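Local coordinates for flagellar brake protein YcgR (PDB 5Y6G) that acts as a flagellar brake that, when bound to cyclic di-GMP through its PilZ domain, engages parts of the flagellar motor and slows swimming and swarming, at residues Tyr34-Gly39 / Phe101-Val106; Phe59-Val64 / His73-Leu78. All blocks are in the same frame, centred on the assembly; numbering follows the deposited sequence.

Interaction 1: residues Tyr34-Gly39 / Phe101-Val106; sequences YDLSLG and FRFLNV. With C2E (9,9'-[(2R,3R,3aS,5S,7aR,9R,10R,10aS,12S,14aR)-3,5,10,12-tetrahydroxy-5,12-dioxidooctahydro-2H,7H-difuro[3,2-d:3',2'-j][1,3,7,9,2,8]tetraoxadiphosphacyclododecine-2,9-diyl]bis(2-amino-1,9-dihydro-6H-purin-6-one)), chain C.
Part of the cyclic di-GMP site in the PilZ domain is formed where the turn after strand 28-36, carrying G39, meets F103 near the end of strand 93-104. One backbone hydrogen bond joins the two segments, F103 N to G39 O at 2.9 Å. A water donates to both G39 O and F103 O, so the glycine carbonyl receives two bonds. The F103 ring continues the contact beneath the turn. With its CG anti to the carbonyl carbon (chi1 -74°), the ring is met at its edge by the CD1 methyl of L36, 3.7 Å from F103 CZ, and by the carbonyl oxygen of S37, 3.5 Å from F103 CE2. L114 of helix 108-129 packs on F103, and I117 on L36.

The nucleotide touches both segments as well. Carboxylate oxygen D35 OD1 takes two N-H groups from one guanine, N1 of C2E at 3.0 Å from D35 OD1 and N2 at 3.1 Å, both bonds bent. S37 OG adds a weak bond from the same N2, and a second weak one from G39 N. F101 O lies over a face of the same guanine, 2.9 Å from N9 of C2E, a close contact without a hydrogen bond, while R102 CB lies 3.3 Å from the ribose O4' of C2E. Residues R4, R8 and S100 supply further bonds to the ligand. G39 CA lies against the ribose O2' of C2E (3.3 Å), with the sugar packed directly on the glycine backbone.

A buried aspartate reading the N1-H and amino group of the base through one oxygen is a guanine-specific contact, and the neighbouring R98, in a long, weak ion pair with D35 OD2, would probably favour the charged carboxylate.

Interaction 2: residues Phe59-Val64 / His73-Leu78; sequences FAQIEV and HFDAQL
Q61 reaches back across the hairpin to D75 and H73 from a corner in its own strand. Its CB lies 3.7 Å from H73 CB. The chain then bends at chi2 (-59°), which brings CG past D75 OD2 and folds the amide over the neighbouring strand. At the tip NE2 donates to D75 OD2 at 2.7 Å, nearly in its own amide plane but from above the plane of the carboxylate, the two planes standing 71° apart. The other end, OE1, rests against H73 CB at 3.3 Å. The backbone N of Q61 donates to the same D75 OD2, almost in line with its C-O bond, so two donors from a single residue grip one oxygen; D75 OD1 is held by N105. A water that H73 O binds makes a weak bond to Q61 NE2.

Beyond the corner, E63 and H73 run side by side. E63 CG, anti to the backbone N, extends the carboxylate along the imidazole, and H73 NE2 donates to OE2 of E63 at 2.9 Å on the anti side, with carboxylate and ring nearly perpendicular. This pair and Q61 lie on the more exposed side of the hairpin.

The buried side is apolar. F59 CE2 meets L78 CB at the edge of its ring, I62 CD1 touches A76 CB at 3.9 Å, and V64 CG2 nears the edge of F74. Helix 108-129 packs against F74, and T21 of strand 18-22 against F59 and I62.

Backbone bonds pair F59 with A76 and I62 with F74 in both directions, antiparallel. Between them the register slips by one, Q61 and I62 both facing F74, with Q61 in a left-handed backbone conformation: a G1 beta bulge within the hairpin of strands 58-65 and 71-87.

Overall arrangement
The two contacts lie about 9 Å apart, centre to centre, in the same antiparallel sheet of the PilZ domain. Along the chain, both segments of interaction 2 fall between those of interaction 1: 34-39, 59-64, 73-78, then 101-106. They meet where strands 71-87 and 93-104 pair: R102 O probably bonds to Q77 N and L104 N to D75 O, and the rings of F74 and F103 meet at about 45° beside helix 108-129. Interaction 1 contacts cyclic di-GMP directly; interaction 2 does not, although its strand 71-87 runs on into the pocket residues I79, S80 and S82. Strand 93-104, which contributes R98, S100 and R102 to the site, thus pairs directly with the bulged hairpin's strand 71-87.

Interaction 1: residues Tyr34-Gly39 / Phe101-Val106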
# COMPACT_ATOMS: atom_id res chain seq x y z
N TYR A 34 2.63 -2.16 0.40
CA TYR A 34 3.04 -3.25 1.28
C TYR A 34 2.19 -4.49 1.08
O TYR A 34 2.71 -5.57 0.78
CB TYR A 34 3.00 -2.79 2.74
CG TYR A 34 3.55 -3.81 3.70
CD1 TYR A 34 4.92 -4.00 3.83
CD2 TYR A 34 2.70 -4.60 4.47
CE1 TYR A 34 5.43 -4.95 4.71
CE2 TYR A 34 3.20 -5.54 5.35
CZ TYR A 34 4.56 -5.71 5.47
OH TYR A 34 5.07 -6.64 6.34
N ASP A 35 0.87 -4.38 1.26
CA ASP A 35 -0.03 -5.49 0.96
C ASP A 35 -1.33 -4.91 0.42
O ASP A 35 -1.57 -3.71 0.48
CB ASP A 35 -0.26 -6.38 2.19
CG ASP A 35 -0.92 -5.65 3.35
OD1 ASP A 35 -1.56 -4.60 3.13
OD2 ASP A 35 -0.78 -6.13 4.50
N LEU A 36 -2.17 -5.79 -0.13
CA LEU A 36 -3.39 -5.34 -0.77
C LEU A 36 -4.50 -6.35 -0.55
O LEU A 36 -4.25 -7.56 -0.46
CB LEU A 36 -3.18 -5.10 -2.27
CG LEU A 36 -4.38 -4.58 -3.06
CD1 LEU A 36 -4.73 -3.15 -2.67
CD2 LEU A 36 -4.11 -4.69 -4.56
N SER A 37 -5.72 -5.84 -0.47
CA SER A 37 -6.91 -6.67 -0.38
C SER A 37 -8.07 -5.91 -0.99
O SER A 37 -7.94 -4.76 -1.41
CB SER A 37 -7.19 -7.07 1.07
OG SER A 37 -7.55 -5.94 1.84
N LEU A 38 -9.23 -6.56 -1.03
CA LEU A 38 -10.44 -5.92 -1.54
C LEU A 38 -10.95 -4.83 -0.60
O LEU A 38 -11.77 -4.01 -1.02
CB LEU A 38 -11.53 -6.96 -1.77
CG LEU A 38 -11.21 -8.09 -2.75
CD1 LEU A 38 -12.30 -9.15 -2.71
CD2 LEU A 38 -11.04 -7.54 -4.16
N GLY A 39 -10.50 -4.82 0.66
CA GLY A 39 -10.97 -3.85 1.63
C GLY A 39 -10.06 -2.66 1.81
O GLY A 39 -10.52 -1.59 2.22
N PHE A 101 -4.71 1.66 5.13
CA PHE A 101 -5.80 2.33 4.44
C PHE A 101 -7.03 1.43 4.35
O PHE A 101 -6.92 0.20 4.28
CB PHE A 101 -5.40 2.75 3.02
CG PHE A 101 -4.39 3.83 2.98
CD1 PHE A 101 -4.78 5.16 3.03
CD2 PHE A 101 -3.04 3.53 2.87
CE1 PHE A 101 -3.84 6.17 2.99
CE2 PHE A 101 -2.09 4.53 2.82
CZ PHE A 101 -2.49 5.86 2.88
N ARG A 102 -8.20 2.07 4.35
CA ARG A 102 -9.45 1.43 3.98
C ARG A 102 -9.97 2.09 2.71
O ARG A 102 -10.12 3.31 2.66
CB ARG A 102 -10.49 1.53 5.11
CG ARG A 102 -11.87 1.02 4.72
CD ARG A 102 -12.90 1.16 5.85
NE ARG A 102 -13.21 2.55 6.19
CZ ARG A 102 -14.28 3.22 5.75
NH1 ARG A 102 -15.16 2.63 4.95
NH2 ARG A 102 -14.47 4.48 6.12
N PHE A 103 -10.24 1.28 1.69
CA PHE A 103 -10.75 1.80 0.43
C PHE A 103 -12.15 2.37 0.62
O PHE A 103 -12.98 1.82 1.34
CB PHE A 103 -10.77 0.70 -0.62
CG PHE A 103 -9.41 0.36 -1.15
CD1 PHE A 103 -8.49 1.37 -1.39
CD2 PHE A 103 -9.04 -0.95 -1.39
CE1 PHE A 103 -7.23 1.08 -1.87
CE2 PHE A 103 -7.78 -1.25 -1.87
CZ PHE A 103 -6.87 -0.24 -2.11
N LEU A 104 -12.41 3.50 -0.05
CA LEU A 104 -13.70 4.16 -0.03
C LEU A 104 -14.34 4.11 -1.41
O LEU A 104 -13.66 4.00 -2.43
CB LEU A 104 -13.56 5.62 0.42
CG LEU A 104 -12.92 5.89 1.79
CD1 LEU A 104 -12.69 7.39 1.99
CD2 LEU A 104 -13.78 5.33 2.90
N ASN A 105 -15.67 4.20 -1.43
CA ASN A 105 -16.43 4.27 -2.68
C ASN A 105 -16.06 3.11 -3.61
O ASN A 105 -15.79 3.30 -4.80
CB ASN A 105 -16.23 5.62 -3.37
CG ASN A 105 -16.49 6.79 -2.44
OD1 ASN A 105 -17.40 6.74 -1.61
ND2 ASN A 105 -15.69 7.84 -2.58
N VAL A 106 -16.05 1.91 -3.05
CA VAL A 106 -15.67 0.72 -3.81
C VAL A 106 -16.86 0.26 -4.65
O VAL A 106 -17.65 -0.59 -4.21
CB VAL A 106 -15.19 -0.41 -2.88
CG1 VAL A 106 -14.63 -1.57 -3.70
CG2 VAL A 106 -14.15 0.12 -1.91
P1 C2E C . -10.54 -1.20 10.60
O2P C2E C . -9.19 -0.70 11.33
O1P C2E C . -11.57 -0.15 10.74
O5' C2E C . -10.25 -1.48 9.04
C5' C2E C . -11.31 -1.74 8.12
C4' C2E C . -10.76 -2.32 6.81
O4' C2E C . -9.73 -1.48 6.28
C3' C2E C . -10.09 -3.68 7.04
O3' C2E C . -11.02 -4.76 7.05
C2' C2E C . -9.17 -3.77 5.81
O2' C2E C . -9.88 -4.31 4.69
C1' C2E C . -8.80 -2.30 5.55
N9 C2E C . -7.43 -2.07 6.02
C8 C2E C . -7.04 -1.30 7.08
N7 C2E C . -5.75 -1.34 7.20
C5 C2E C . -5.23 -2.13 6.23
C6 C2E C . -3.92 -2.54 5.87
O6 C2E C . -2.94 -2.15 6.50
N1 C2E C . -3.77 -3.37 4.82
C2 C2E C . -4.86 -3.79 4.12
N2 C2E C . -4.67 -4.64 3.05
N3 C2E C . -6.08 -3.43 4.44
C4 C2E C . -6.30 -2.61 5.47
P11 C2E C . -10.67 -6.19 7.70
O21 C2E C . -9.30 -6.75 7.06
O11 C2E C . -11.76 -7.15 7.43
O5A C2E C . -10.49 -6.00 9.29
C5A C2E C . -11.57 -5.55 10.11
C4A C2E C . -11.08 -5.03 11.46
O4A C2E C . -10.23 -5.99 12.10
C3A C2E C . -10.23 -3.76 11.30
O3A C2E C . -11.03 -2.57 11.29
C2A C2E C . -9.36 -3.81 12.56
O2A C2E C . -10.04 -3.17 13.64
C1A C2E C . -9.19 -5.31 12.81
N91 C2E C . -7.88 -5.75 12.30
C81 C2E C . -7.65 -6.55 11.22
N71 C2E C . -6.37 -6.72 11.06
C51 C2E C . -5.70 -6.05 12.02
C61 C2E C . -4.33 -5.89 12.34
O61 C2E C . -3.45 -6.42 11.67
N11 C2E C . -4.01 -5.12 13.41
C21 C2E C . -4.99 -4.53 14.15
N21 C2E C . -4.63 -3.77 15.23
N31 C2E C . -6.26 -4.68 13.87
C41 C2E C . -6.66 -5.42 12.83
O HOH W 1 -13.32 -0.96 2.07

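Interaction 2: residues Phe59-Val64 / His73-Leu78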
# COMPACT_ATOMS: atom_id res chain seq x y z
N PHE A 59 -8.51 10.35 1.33
CA PHE A 59 -7.76 10.64 0.11
C PHE A 59 -8.59 10.29 -1.11
O PHE A 59 -9.27 9.25 -1.13
CB PHE A 59 -6.44 9.86 0.09
CG PHE A 59 -5.50 10.23 1.20
CD1 PHE A 59 -4.58 11.24 1.05
CD2 PHE A 59 -5.55 9.55 2.41
CE1 PHE A 59 -3.71 11.58 2.08
CE2 PHE A 59 -4.69 9.88 3.45
CZ PHE A 59 -3.77 10.90 3.28
N ALA A 60 -8.54 11.15 -2.12
CA ALA A 60 -9.25 10.93 -3.38
C ALA A 60 -8.28 10.44 -4.44
O ALA A 60 -7.28 11.11 -4.74
CB ALA A 60 -9.93 12.22 -3.84
N GLN A 61 -8.56 9.27 -5.00
CA GLN A 61 -7.84 8.74 -6.15
C GLN A 61 -6.33 8.69 -5.89
O GLN A 61 -5.53 9.36 -6.55
CB GLN A 61 -8.15 9.55 -7.41
CG GLN A 61 -9.63 9.60 -7.76
CD GLN A 61 -10.24 8.22 -7.99
OE1 GLN A 61 -10.01 7.60 -9.03
NE2 GLN A 61 -11.01 7.75 -7.02
N ILE A 62 -5.95 7.88 -4.91
CA ILE A 62 -4.54 7.59 -4.71
C ILE A 62 -4.02 6.85 -5.93
O ILE A 62 -4.63 5.87 -6.39
CB ILE A 62 -4.33 6.77 -3.42
CG1 ILE A 62 -4.86 7.54 -2.21
CG2 ILE A 62 -2.86 6.42 -3.25
CD1 ILE A 62 -4.78 6.76 -0.92
N GLU A 63 -2.90 7.32 -6.48
CA GLU A 63 -2.33 6.71 -7.67
C GLU A 63 -1.46 5.53 -7.25
O GLU A 63 -0.41 5.71 -6.62
CB GLU A 63 -1.51 7.73 -8.47
CG GLU A 63 -1.08 7.20 -9.82
CD GLU A 63 -0.47 8.26 -10.70
OE1 GLU A 63 0.77 8.28 -10.84
OE2 GLU A 63 -1.23 9.08 -11.26
N VAL A 64 -1.92 4.33 -7.57
CA VAL A 64 -1.17 3.10 -7.32
C VAL A 64 -0.59 2.63 -8.65
O VAL A 64 -1.33 2.17 -9.53
CB VAL A 64 -2.06 2.01 -6.70
CG1 VAL A 64 -1.24 0.75 -6.43
CG2 VAL A 64 -2.71 2.53 -5.43
N HIS A 73 -6.24 4.31 -9.55
CA HIS A 73 -6.52 5.39 -8.63
C HIS A 73 -7.69 4.99 -7.74
O HIS A 73 -8.77 4.64 -8.24
CB HIS A 73 -6.84 6.69 -9.38
CG HIS A 73 -5.73 7.15 -10.28
ND1 HIS A 73 -5.55 6.64 -11.55
CD2 HIS A 73 -4.75 8.07 -10.10
CE1 HIS A 73 -4.51 7.23 -12.11
NE2 HIS A 73 -4.01 8.10 -11.25
N PHE A 74 -7.49 5.04 -6.43
CA PHE A 74 -8.48 4.59 -5.46
C PHE A 74 -8.69 5.64 -4.39
O PHE A 74 -7.74 6.28 -3.93
CB PHE A 74 -8.07 3.28 -4.79
CG PHE A 74 -7.88 2.14 -5.75
CD1 PHE A 74 -6.63 1.60 -5.98
CD2 PHE A 74 -8.97 1.60 -6.42
CE1 PHE A 74 -6.45 0.55 -6.85
CE2 PHE A 74 -8.80 0.55 -7.30
CZ PHE A 74 -7.55 0.03 -7.52
N ASP A 75 -9.94 5.82 -3.98
CA ASP A 75 -10.22 6.57 -2.77
C ASP A 75 -9.96 5.69 -1.55
O ASP A 75 -10.17 4.47 -1.59
CB ASP A 75 -11.66 7.08 -2.75
CG ASP A 75 -12.01 7.89 -3.99
OD1 ASP A 75 -13.15 7.76 -4.48
OD2 ASP A 75 -11.13 8.63 -4.48
N ALA A 76 -9.47 6.30 -0.48
CA ALA A 76 -9.15 5.54 0.72
C ALA A 76 -9.13 6.47 1.92
O ALA A 76 -8.93 7.69 1.79
CB ALA A 76 -7.81 4.81 0.58
N GLN A 77 -9.33 5.89 3.09
CA GLN A 77 -9.21 6.58 4.37
C GLN A 77 -8.02 6.01 5.12
O GLN A 77 -7.91 4.79 5.29
CB GLN A 77 -10.48 6.45 5.21
CG GLN A 77 -10.35 7.02 6.62
CD GLN A 77 -11.67 7.06 7.36
OE1 GLN A 77 -12.29 8.11 7.48
NE2 GLN A 77 -12.11 5.91 7.87
N LEU A 78 -7.13 6.89 5.57
CA LEU A 78 -6.01 6.47 6.41
C LEU A 78 -6.54 6.06 7.78
O LEU A 78 -6.99 6.91 8.56
CB LEU A 78 -4.99 7.60 6.52
CG LEU A 78 -3.80 7.28 7.43
CD1 LEU A 78 -3.10 6.01 6.97
CD2 LEU A 78 -2.83 8.45 7.45
O HOH W 2 -11.83 4.48 -7.38